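Local coordinates for hydrolase (PDB 1UFO), which is an alpha/beta hydrolase fold enzyme that probably hydrolyses its substrate, as yet unidentified, with a catalytic triad, at residues A[8-13]-A[96-101]; A[32-37]-A[67-72]; A[48-53]-A[226-231]; A[177-182]-A[189-194]. All coordinates share one frame; numbering follows the deposited sequence.

Contact 1: residues A[8-13]-A[96-101]; sequences LTLAGL and AEEAER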
# COMPACT_ATOMS: atom_id res chain seq x y z
N LEU A 8 -22.77 -2.24 -22.11
CA LEU A 8 -22.35 -1.51 -23.31
C LEU A 8 -21.79 -2.52 -24.27
O LEU A 8 -21.57 -3.68 -23.88
CB LEU A 8 -21.22 -0.57 -22.98
CG LEU A 8 -21.53 0.40 -21.87
CD1 LEU A 8 -20.31 1.24 -21.60
CD2 LEU A 8 -22.71 1.31 -22.32
N THR A 9 -21.56 -2.09 -25.50
CA THR A 9 -20.89 -2.90 -26.50
C THR A 9 -19.61 -2.19 -26.87
O THR A 9 -19.66 -1.04 -27.30
CB THR A 9 -21.76 -3.10 -27.79
OG1 THR A 9 -22.96 -3.80 -27.42
CG2 THR A 9 -20.94 -3.98 -28.83
N LEU A 10 -18.45 -2.86 -26.65
CA LEU A 10 -17.15 -2.27 -26.97
C LEU A 10 -16.33 -3.31 -27.68
O LEU A 10 -16.25 -4.42 -27.19
CB LEU A 10 -16.44 -1.90 -25.69
CG LEU A 10 -17.04 -0.71 -24.96
CD1 LEU A 10 -16.45 -0.68 -23.50
CD2 LEU A 10 -16.66 0.54 -25.68
N ALA A 11 -15.82 -2.96 -28.86
CA ALA A 11 -14.98 -3.86 -29.65
C ALA A 11 -15.74 -5.16 -29.89
O ALA A 11 -15.18 -6.28 -29.97
CB ALA A 11 -13.68 -4.11 -28.88
N GLY A 12 -17.06 -5.04 -29.97
CA GLY A 12 -17.87 -6.21 -30.23
C GLY A 12 -18.19 -7.12 -29.07
O GLY A 12 -18.83 -8.16 -29.28
N LEU A 13 -17.77 -6.77 -27.87
CA LEU A 13 -18.05 -7.55 -26.68
C LEU A 13 -19.06 -6.84 -25.74
O LEU A 13 -19.11 -5.60 -25.74
CB LEU A 13 -16.78 -7.73 -25.91
CG LEU A 13 -15.84 -8.64 -26.67
CD1 LEU A 13 -14.40 -8.20 -26.32
CD2 LEU A 13 -16.16 -10.11 -26.32
N ALA A 96 -10.26 -1.88 -24.23
CA ALA A 96 -9.60 -0.69 -23.65
C ALA A 96 -9.40 0.38 -24.68
O ALA A 96 -9.64 1.55 -24.42
CB ALA A 96 -8.24 -1.12 -23.00
N GLU A 97 -8.88 -0.00 -25.85
CA GLU A 97 -8.64 1.00 -26.90
C GLU A 97 -9.96 1.63 -27.35
O GLU A 97 -9.96 2.85 -27.54
CB GLU A 97 -7.81 0.37 -28.05
CG GLU A 97 -6.46 0.04 -27.54
CD GLU A 97 -5.63 -0.72 -28.58
OE1 GLU A 97 -6.23 -1.38 -29.50
OE2 GLU A 97 -4.39 -0.70 -28.39
N GLU A 98 -11.05 0.87 -27.46
CA GLU A 98 -12.32 1.46 -27.85
C GLU A 98 -12.85 2.37 -26.70
O GLU A 98 -13.38 3.48 -26.96
CB GLU A 98 -13.37 0.38 -28.19
CG GLU A 98 -14.82 0.90 -28.42
CD GLU A 98 -14.89 1.96 -29.50
OE1 GLU A 98 -15.86 2.79 -29.45
OE2 GLU A 98 -13.98 1.92 -30.37
N ALA A 99 -12.68 1.95 -25.46
CA ALA A 99 -13.24 2.75 -24.37
C ALA A 99 -12.51 4.11 -24.34
O ALA A 99 -13.09 5.17 -24.12
CB ALA A 99 -13.00 1.97 -23.00
N GLU A 100 -11.20 4.09 -24.56
CA GLU A 100 -10.45 5.33 -24.52
C GLU A 100 -10.90 6.26 -25.62
O GLU A 100 -11.02 7.46 -25.39
CB GLU A 100 -8.95 5.08 -24.72
CG GLU A 100 -8.31 4.40 -23.59
CD GLU A 100 -6.82 4.41 -23.79
OE1 GLU A 100 -6.15 5.42 -23.43
OE2 GLU A 100 -6.34 3.44 -24.40
N ARG A 101 -11.10 5.71 -26.82
CA ARG A 101 -11.56 6.55 -27.97
C ARG A 101 -12.91 7.14 -27.69
O ARG A 101 -13.19 8.32 -27.98
CB ARG A 101 -11.66 5.71 -29.25
CG ARG A 101 -10.23 5.50 -29.89
CD ARG A 101 -10.31 4.86 -31.26
NE ARG A 101 -11.16 3.69 -31.21
CZ ARG A 101 -10.69 2.44 -31.14
NH1 ARG A 101 -11.55 1.43 -31.08
NH2 ARG A 101 -9.37 2.24 -31.18
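Glu98 carries CG anti to its own backbone N (chi1 172°), which lays the CG methylene against Leu10, and a bend at chi2 then turns the carboxylate off; in return Leu10 keeps CG beside its backbone N (chi1 -71°), so that the end of the chain, CD2, comes nearer the helix. The two meet at Leu10 CD2 and Glu98 CG, 3.3 Å apart, a close approach of methyl and methylene, with the side chains crossing at a slant. The aliphatic part of the glutamate thus serves as an apolar surface while its carboxylate is used otherwise. The other methyl, Leu10 CD1, lies 4.4 Å from Ala99 CB, a looser apolar touch one residue farther along the helix. The backbone of Ala11 closes the contact at its margin, its N standing 4.0 Å from Glu98 CG.

Residues 10 to 13 form a type I' beta turn, the tight connection of a beta hairpin: strand 3-10 reverses here into strand 13-20, and Leu10 N and Leu13 O pair at 3.0 Å. This hairpin forms one margin of the central sheet, and helix 77-103 packs against it, with Leu55 of strand 52-56 reaching both Leu10 and Ala99.

The carboxylate of Glu98 is shared between two arginines. Arg101 NH1 donates to Glu98 OE2 at 2.6 Å, nearly in line with the C-O bond and 15° out of the guanidinium plane, while Arg102 NH1 forms a salt bridge with OE1. Arg102 NH1 also hydrogen-bonds Thr9 O.

Contact 2: residues A[32-37]-A[67-72]; sequences GLQGSK and GPPPSS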
# COMPACT_ATOMS: atom_id res chain seq x y z
N GLY A 32 -10.74 -13.19 -12.38
CA GLY A 32 -9.85 -14.35 -12.34
C GLY A 32 -10.50 -15.65 -12.76
O GLY A 32 -11.67 -15.63 -13.15
N LEU A 33 -9.75 -16.75 -12.64
CA LEU A 33 -10.28 -18.04 -13.05
C LEU A 33 -11.47 -18.37 -12.21
O LEU A 33 -11.50 -18.11 -10.98
CB LEU A 33 -9.15 -19.08 -12.90
CG LEU A 33 -9.44 -20.38 -13.57
CD1 LEU A 33 -9.55 -20.18 -15.08
CD2 LEU A 33 -8.25 -21.30 -13.27
N GLN A 34 -12.47 -18.93 -12.91
CA GLN A 34 -13.79 -19.26 -12.36
C GLN A 34 -14.62 -18.05 -11.91
O GLN A 34 -15.67 -18.21 -11.29
CB GLN A 34 -13.67 -20.24 -11.20
CG GLN A 34 -12.63 -21.36 -11.40
CD GLN A 34 -12.91 -22.34 -12.55
OE1 GLN A 34 -12.01 -23.12 -12.91
NE2 GLN A 34 -14.15 -22.33 -13.14
N GLY A 35 -14.16 -16.83 -12.23
CA GLY A 35 -14.90 -15.65 -11.83
C GLY A 35 -15.76 -15.11 -12.95
O GLY A 35 -16.09 -15.85 -13.90
N SER A 36 -16.11 -13.81 -12.86
CA SER A 36 -16.99 -13.23 -13.87
C SER A 36 -16.89 -11.70 -13.78
O SER A 36 -16.30 -11.17 -12.80
CB SER A 36 -18.45 -13.59 -13.53
OG SER A 36 -18.81 -13.02 -12.26
N LYS A 37 -17.44 -11.00 -14.77
CA LYS A 37 -17.42 -9.54 -14.79
C LYS A 37 -18.16 -8.97 -13.58
O LYS A 37 -17.73 -7.99 -13.01
CB LYS A 37 -17.97 -9.01 -16.14
CG LYS A 37 -19.41 -9.37 -16.38
CD LYS A 37 -19.72 -9.13 -17.87
CE LYS A 37 -21.20 -9.36 -18.22
NZ LYS A 37 -21.72 -10.77 -17.85
N GLY A 67 -19.16 -22.31 -21.70
CA GLY A 67 -18.12 -22.98 -20.90
C GLY A 67 -18.22 -24.50 -20.91
O GLY A 67 -18.66 -25.05 -21.88
N PRO A 68 -17.86 -25.21 -19.84
CA PRO A 68 -17.36 -24.68 -18.58
C PRO A 68 -15.94 -24.18 -18.72
O PRO A 68 -15.30 -24.29 -19.79
CB PRO A 68 -17.46 -25.90 -17.65
CG PRO A 68 -17.10 -26.99 -18.52
CD PRO A 68 -17.80 -26.69 -19.85
N PRO A 69 -15.44 -23.62 -17.65
CA PRO A 69 -14.08 -23.11 -17.65
C PRO A 69 -13.18 -24.35 -17.52
O PRO A 69 -13.65 -25.48 -17.43
CB PRO A 69 -14.04 -22.31 -16.36
CG PRO A 69 -15.51 -21.87 -16.19
CD PRO A 69 -16.17 -23.17 -16.45
N PRO A 70 -11.90 -24.14 -17.51
CA PRO A 70 -10.90 -25.19 -17.38
C PRO A 70 -11.12 -25.88 -16.00
O PRO A 70 -11.41 -25.20 -15.03
CB PRO A 70 -9.59 -24.40 -17.39
CG PRO A 70 -9.89 -23.21 -18.27
CD PRO A 70 -11.32 -22.86 -17.96
N SER A 71 -10.94 -27.21 -15.93
CA SER A 71 -11.08 -27.92 -14.64
C SER A 71 -9.72 -28.47 -14.22
O SER A 71 -9.01 -29.06 -15.05
CB SER A 71 -12.10 -29.06 -14.73
OG SER A 71 -11.95 -29.66 -16.01
N SER A 72 -9.38 -28.26 -12.95
CA SER A 72 -8.09 -28.66 -12.40
C SER A 72 -7.85 -30.14 -12.50
O SER A 72 -6.72 -30.56 -12.36
CB SER A 72 -7.94 -28.26 -10.93
OG SER A 72 -8.75 -29.09 -10.11
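Leu33 and Pro70 form the apolar, packed part of this contact between two loops. Leu33 CD1 approaches Pro70 CD at 4.3 Å, a van der Waals touch, and Tyr77 and Val81 of helix 77-103 wall both residues. Pro70 is buried, and the leucine lies near, without touching, the residues of the presumed Ser-His-Asp triad.

Gln34, by contrast, makes up the solvent side: it is exposed, and its amide is poorly fixed. A bend at chi2 (-64°) brings the end of the side chain against Pro69 and close to Pro70, but the orientation of the amide in the model is uncertain. Gln34 occupies the third position of a type II turn, with a left-handed backbone conformation, and the turn is closed by Gly35 N bonding to Gly32 O at 2.9 Å. His62, on the loop between the two segments, accepts from Gln34 N and also touches Leu33 and Pro69.

The opposing chain is a run of three prolines, the first preceded by a cis peptide bond and its carbonyl held by Arg61. Proline nitrogens within a chain carry no hydrogen to donate. Where the loops that follow strands 25-30 and 52-56 come together, the rings of Pro69 and Pro70 therefore meet the turn through carbon, while the proline carbonyls remain able to accept.

Contact 3: residues A[48-53]-A[226-231]; sequences AERGFL and VGLAFL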
# COMPACT_ATOMS: atom_id res chain seq x y z
N ALA A 48 -16.41 3.57 -8.23
CA ALA A 48 -17.31 4.36 -9.09
C ALA A 48 -17.73 5.62 -8.36
O ALA A 48 -17.77 6.73 -8.96
CB ALA A 48 -18.47 3.50 -9.52
N GLU A 49 -17.96 5.48 -7.05
CA GLU A 49 -18.36 6.68 -6.27
C GLU A 49 -17.31 7.78 -6.23
O GLU A 49 -17.61 8.97 -5.98
CB GLU A 49 -18.72 6.21 -4.84
CG GLU A 49 -19.87 5.29 -4.79
CD GLU A 49 -19.58 3.83 -5.14
OE1 GLU A 49 -18.44 3.46 -5.46
OE2 GLU A 49 -20.53 3.04 -5.09
N ARG A 50 -16.05 7.44 -6.49
CA ARG A 50 -14.94 8.35 -6.49
C ARG A 50 -14.74 8.90 -7.92
O ARG A 50 -13.90 9.77 -8.15
CB ARG A 50 -13.71 7.57 -6.02
CG ARG A 50 -12.54 8.27 -5.56
CD ARG A 50 -12.82 8.93 -4.20
NE ARG A 50 -12.79 8.06 -3.02
CZ ARG A 50 -11.72 7.79 -2.26
NH1 ARG A 50 -10.50 8.29 -2.53
NH2 ARG A 50 -11.89 7.12 -1.12
N GLY A 51 -15.49 8.38 -8.89
CA GLY A 51 -15.38 8.95 -10.23
C GLY A 51 -14.79 8.01 -11.28
O GLY A 51 -14.57 8.42 -12.43
N PHE A 52 -14.51 6.76 -10.94
CA PHE A 52 -13.99 5.82 -11.96
C PHE A 52 -15.11 5.10 -12.67
O PHE A 52 -16.01 4.51 -12.03
CB PHE A 52 -13.04 4.79 -11.28
CG PHE A 52 -11.76 5.41 -10.83
CD1 PHE A 52 -11.69 6.13 -9.64
CD2 PHE A 52 -10.61 5.32 -11.64
CE1 PHE A 52 -10.48 6.75 -9.27
CE2 PHE A 52 -9.44 5.92 -11.28
CZ PHE A 52 -9.37 6.65 -10.06
N LEU A 53 -15.12 5.21 -14.03
CA LEU A 53 -16.09 4.47 -14.80
C LEU A 53 -15.52 3.06 -14.93
O LEU A 53 -14.48 2.86 -15.60
CB LEU A 53 -16.23 5.20 -16.18
CG LEU A 53 -17.40 4.77 -17.05
CD1 LEU A 53 -17.47 5.83 -18.19
CD2 LEU A 53 -17.23 3.36 -17.60
N VAL A 226 -6.58 0.52 -0.90
CA VAL A 226 -5.21 0.95 -1.21
C VAL A 226 -5.02 1.11 -2.74
O VAL A 226 -4.35 2.02 -3.22
CB VAL A 226 -4.20 -0.06 -0.62
CG1 VAL A 226 -2.81 0.22 -1.13
CG2 VAL A 226 -4.24 0.07 0.89
N GLY A 227 -5.66 0.23 -3.50
CA GLY A 227 -5.52 0.30 -4.94
C GLY A 227 -6.17 1.60 -5.47
O GLY A 227 -5.65 2.16 -6.43
N LEU A 228 -7.26 2.05 -4.85
CA LEU A 228 -7.92 3.26 -5.28
C LEU A 228 -7.00 4.47 -5.01
O LEU A 228 -6.88 5.37 -5.84
CB LEU A 228 -9.24 3.39 -4.52
CG LEU A 228 -10.08 4.63 -4.83
CD1 LEU A 228 -10.52 4.65 -6.32
CD2 LEU A 228 -11.32 4.51 -3.93
N ALA A 229 -6.27 4.43 -3.91
CA ALA A 229 -5.31 5.54 -3.61
C ALA A 229 -4.20 5.57 -4.67
O ALA A 229 -3.83 6.62 -5.10
CB ALA A 229 -4.68 5.32 -2.18
N PHE A 230 -3.69 4.41 -5.07
CA PHE A 230 -2.63 4.33 -6.06
C PHE A 230 -3.10 4.91 -7.38
O PHE A 230 -2.36 5.67 -7.99
CB PHE A 230 -2.22 2.85 -6.21
CG PHE A 230 -1.01 2.63 -7.09
CD1 PHE A 230 0.30 2.70 -6.54
CD2 PHE A 230 -1.15 2.28 -8.43
CE1 PHE A 230 1.40 2.42 -7.31
CE2 PHE A 230 0.00 1.98 -9.22
CZ PHE A 230 1.30 2.05 -8.66
N LEU A 231 -4.32 4.52 -7.79
CA LEU A 231 -4.90 5.07 -9.06
C LEU A 231 -5.10 6.59 -8.94
O LEU A 231 -4.74 7.29 -9.88
CB LEU A 231 -6.26 4.47 -9.36
CG LEU A 231 -6.22 2.95 -9.67
CD1 LEU A 231 -7.62 2.49 -10.11
CD2 LEU A 231 -5.13 2.63 -10.69
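Leu228 divides its two methyls between an aromatic ring and a charged group, and this division organises the contact. The apolar part comes first. Leu228 CD1 lies 3.6 Å from Phe52 CE1, and Leu231, one helical turn farther on, sets its CB 3.9 Å from Phe52 CZ. Both leucines approach the ring obliquely, and Leu231 CD1 adds a looser touch to CE2. The phenylalanine sits at the start of strand 52-56 with CB pointing toward helix 221-236, and CG, beside the backbone N (chi1 -70°), carries the ring onto the two leucines. With an alanine at Phe52, a gap would probably open facing Leu228 CD1 and Leu231 CB, and both leucines would lose this partner from the strand.

The second interaction is of a methyl with a guanidinium. Leu228 CD2 stands over the centre of one face of the Arg50 guanidinium, 3.7 Å from CZ. Arg50 reaches this position through bends at chi2 and chi3, which lay the planar group across the leucine.

Gly51, between Arg50 and Phe52, takes a positive phi (114°) where the chain turns into the strand, and its N bonds to Ala48 O at 2.8 Å. Here helix 221-236, the last of the chain, packs on the central sheet of an alpha/beta hydrolase fold.

Arg50 NH1 forms a salt bridge with Glu232, and Arg50 also packs on Arg50 of the second subunit. The face of the guanidinium is thus used for apolar packing and an N-H for charge pairing, so one side chain joins the buried core to the subunit interface.

Contact 4: residues A[177-182]-A[189-194]; sequences HLHGSR and ARMEKT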
# COMPACT_ATOMS: atom_id res chain seq x y z
N HIS A 177 1.29 -4.24 -7.09
CA HIS A 177 0.85 -5.62 -6.83
C HIS A 177 0.29 -5.60 -5.39
O HIS A 177 0.91 -5.08 -4.47
CB HIS A 177 2.00 -6.63 -6.92
CG HIS A 177 2.04 -7.40 -8.18
ND1 HIS A 177 1.31 -8.57 -8.35
CD2 HIS A 177 2.66 -7.17 -9.38
CE1 HIS A 177 1.49 -9.02 -9.60
NE2 HIS A 177 2.29 -8.17 -10.23
N LEU A 178 -0.94 -6.13 -5.22
CA LEU A 178 -1.57 -6.16 -3.90
C LEU A 178 -1.74 -7.66 -3.60
O LEU A 178 -2.25 -8.42 -4.45
CB LEU A 178 -2.97 -5.48 -3.92
CG LEU A 178 -2.82 -4.03 -4.39
CD1 LEU A 178 -3.19 -3.86 -5.90
CD2 LEU A 178 -3.81 -3.16 -3.53
N HIS A 179 -1.30 -8.11 -2.42
CA HIS A 179 -1.32 -9.55 -2.14
C HIS A 179 -1.56 -9.84 -0.67
O HIS A 179 -1.41 -8.98 0.18
CB HIS A 179 0.09 -10.09 -2.43
CG HIS A 179 0.13 -11.41 -3.13
ND1 HIS A 179 0.03 -11.51 -4.51
CD2 HIS A 179 0.25 -12.69 -2.67
CE1 HIS A 179 0.07 -12.78 -4.87
NE2 HIS A 179 0.21 -13.53 -3.77
N GLY A 180 -1.97 -11.09 -0.42
CA GLY A 180 -2.16 -11.54 0.97
C GLY A 180 -0.99 -12.43 1.32
O GLY A 180 -0.57 -13.29 0.56
N SER A 181 -0.45 -12.28 2.53
CA SER A 181 0.73 -13.08 2.87
C SER A 181 0.52 -14.59 2.92
O SER A 181 1.52 -15.34 2.75
CB SER A 181 1.32 -12.60 4.21
OG SER A 181 0.44 -12.94 5.29
N ARG A 182 -0.71 -15.01 3.19
CA ARG A 182 -1.04 -16.44 3.30
C ARG A 182 -1.69 -17.02 2.04
O ARG A 182 -2.35 -18.08 2.05
CB ARG A 182 -1.94 -16.66 4.49
CG ARG A 182 -1.27 -16.22 5.79
CD ARG A 182 -0.20 -17.20 6.28
NE ARG A 182 -0.84 -18.43 6.73
CZ ARG A 182 -1.23 -18.66 7.99
NH1 ARG A 182 -1.83 -19.81 8.28
NH2 ARG A 182 -0.98 -17.75 8.93
N ALA A 189 5.79 -15.56 -2.78
CA ALA A 189 7.07 -15.52 -3.45
C ALA A 189 6.97 -15.32 -4.98
O ALA A 189 7.91 -14.77 -5.55
CB ALA A 189 7.85 -16.84 -3.14
N ARG A 190 5.87 -15.75 -5.58
CA ARG A 190 5.70 -15.55 -7.06
C ARG A 190 5.51 -14.05 -7.34
O ARG A 190 5.94 -13.52 -8.38
CB ARG A 190 4.47 -16.31 -7.60
CG ARG A 190 4.67 -17.84 -7.41
CD ARG A 190 5.92 -18.30 -8.08
NE ARG A 190 5.60 -18.63 -9.43
CZ ARG A 190 6.45 -19.17 -10.28
NH1 ARG A 190 6.02 -19.40 -11.50
NH2 ARG A 190 7.67 -19.53 -9.91
N MSE A 191 4.78 -13.35 -6.47
CA MSE A 191 4.61 -11.93 -6.64
C MSE A 191 5.94 -11.24 -6.41
O MSE A 191 6.33 -10.38 -7.14
CB MSE A 191 3.58 -11.41 -5.63
CG MSE A 191 3.33 -9.86 -5.76
SE MSE A 191 4.61 -8.77 -4.78
CE MSE A 191 3.50 -8.86 -3.34
N GLU A 192 6.71 -11.71 -5.43
CA GLU A 192 8.01 -11.05 -5.19
C GLU A 192 8.99 -11.29 -6.42
O GLU A 192 9.74 -10.37 -6.81
CB GLU A 192 8.60 -11.64 -3.88
CG GLU A 192 7.86 -11.07 -2.66
CD GLU A 192 8.17 -11.79 -1.28
OE1 GLU A 192 8.36 -13.06 -1.21
OE2 GLU A 192 8.19 -11.12 -0.23
N LYS A 193 8.91 -12.49 -6.98
CA LYS A 193 9.74 -12.87 -8.14
C LYS A 193 9.33 -11.98 -9.31
O LYS A 193 10.16 -11.56 -10.13
CB LYS A 193 9.48 -14.31 -8.51
CG LYS A 193 10.23 -14.88 -9.69
CD LYS A 193 9.62 -16.23 -9.90
CE LYS A 193 9.78 -16.76 -11.26
NZ LYS A 193 11.18 -17.24 -11.39
N THR A 194 8.02 -11.67 -9.37
CA THR A 194 7.61 -10.76 -10.46
C THR A 194 8.27 -9.37 -10.33
O THR A 194 8.84 -8.78 -11.28
CB THR A 194 6.06 -10.59 -10.39
OG1 THR A 194 5.47 -11.84 -10.67
CG2 THR A 194 5.53 -9.59 -11.42
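Met191, present as selenomethionine, lies between His177 and His179 and meets both. Its CB sits over one face of the His179 ring, offset toward the rim, in a CH-pi contact 4.0 Å from the ring centroid. Toward His177 the contact is made by CG, which lies anti to the backbone N and 3.5 Å from His177 ND1. Bends at chi2 (-85°) and chi3 (-90°) then place SE oblique to the His177 ring, 5.2 Å from its centroid, and bring CE back to His179 CB. Thr194 completes this shell: its CG2 lies 3.7 Å from His177 NE2, the two side chains crossing at about a right angle.

Polar partners hold these groups in a second shell. His177 NE2 is hydrogen-bonded to His120 NE2, and His179 NE2 to Val186 O. Thr194 OG1 donates to Arg190 O at 2.9 Å, joining Thr194 N on that carbonyl from the opposite face of its plane, and OG1 is also bonded to Ser138 OG and Gly139 N. A valine in place of Thr194 would probably leave Gly139 N and Ser138 OG without this partner and Arg190 O with one donor fewer.

His179 touches the residues of a presumed Ser-His-Asp triad, so the packing lies next to the probable active site. Segments 177-180 and 189-194 run nearly antiparallel, at 160° with axes 9.7 Å apart; they belong to strand 175-180 and helix 188-198, the first two elements of a beta-alpha-beta unit. Strand 207-212 follows at the edge of the sheet, where Arg209 and Val211 also pack on Met191.

Overall arrangement
From the N terminus, contact 1 closes the first long loop, bringing the opening hairpin of strands 3-10 and 13-20 back against helix 77-103. Contact 2 nests inside that loop, joining the segment after strand 25-30 to the one that precedes the same helix. Contact 3 crosses both, since residues 48-53 lie within their loops while 226-231 lie far beyond, and it brings the last helix to the central sheet. Contact 4 closes a short loop nested within that of contact 3 and in series with contacts 1 and 2. Contacts 3 and 4 touch where Gly227 N lies 3.9 Å from Leu178 CD2, and contacts 1, 3 and 4 all reach the same sheet.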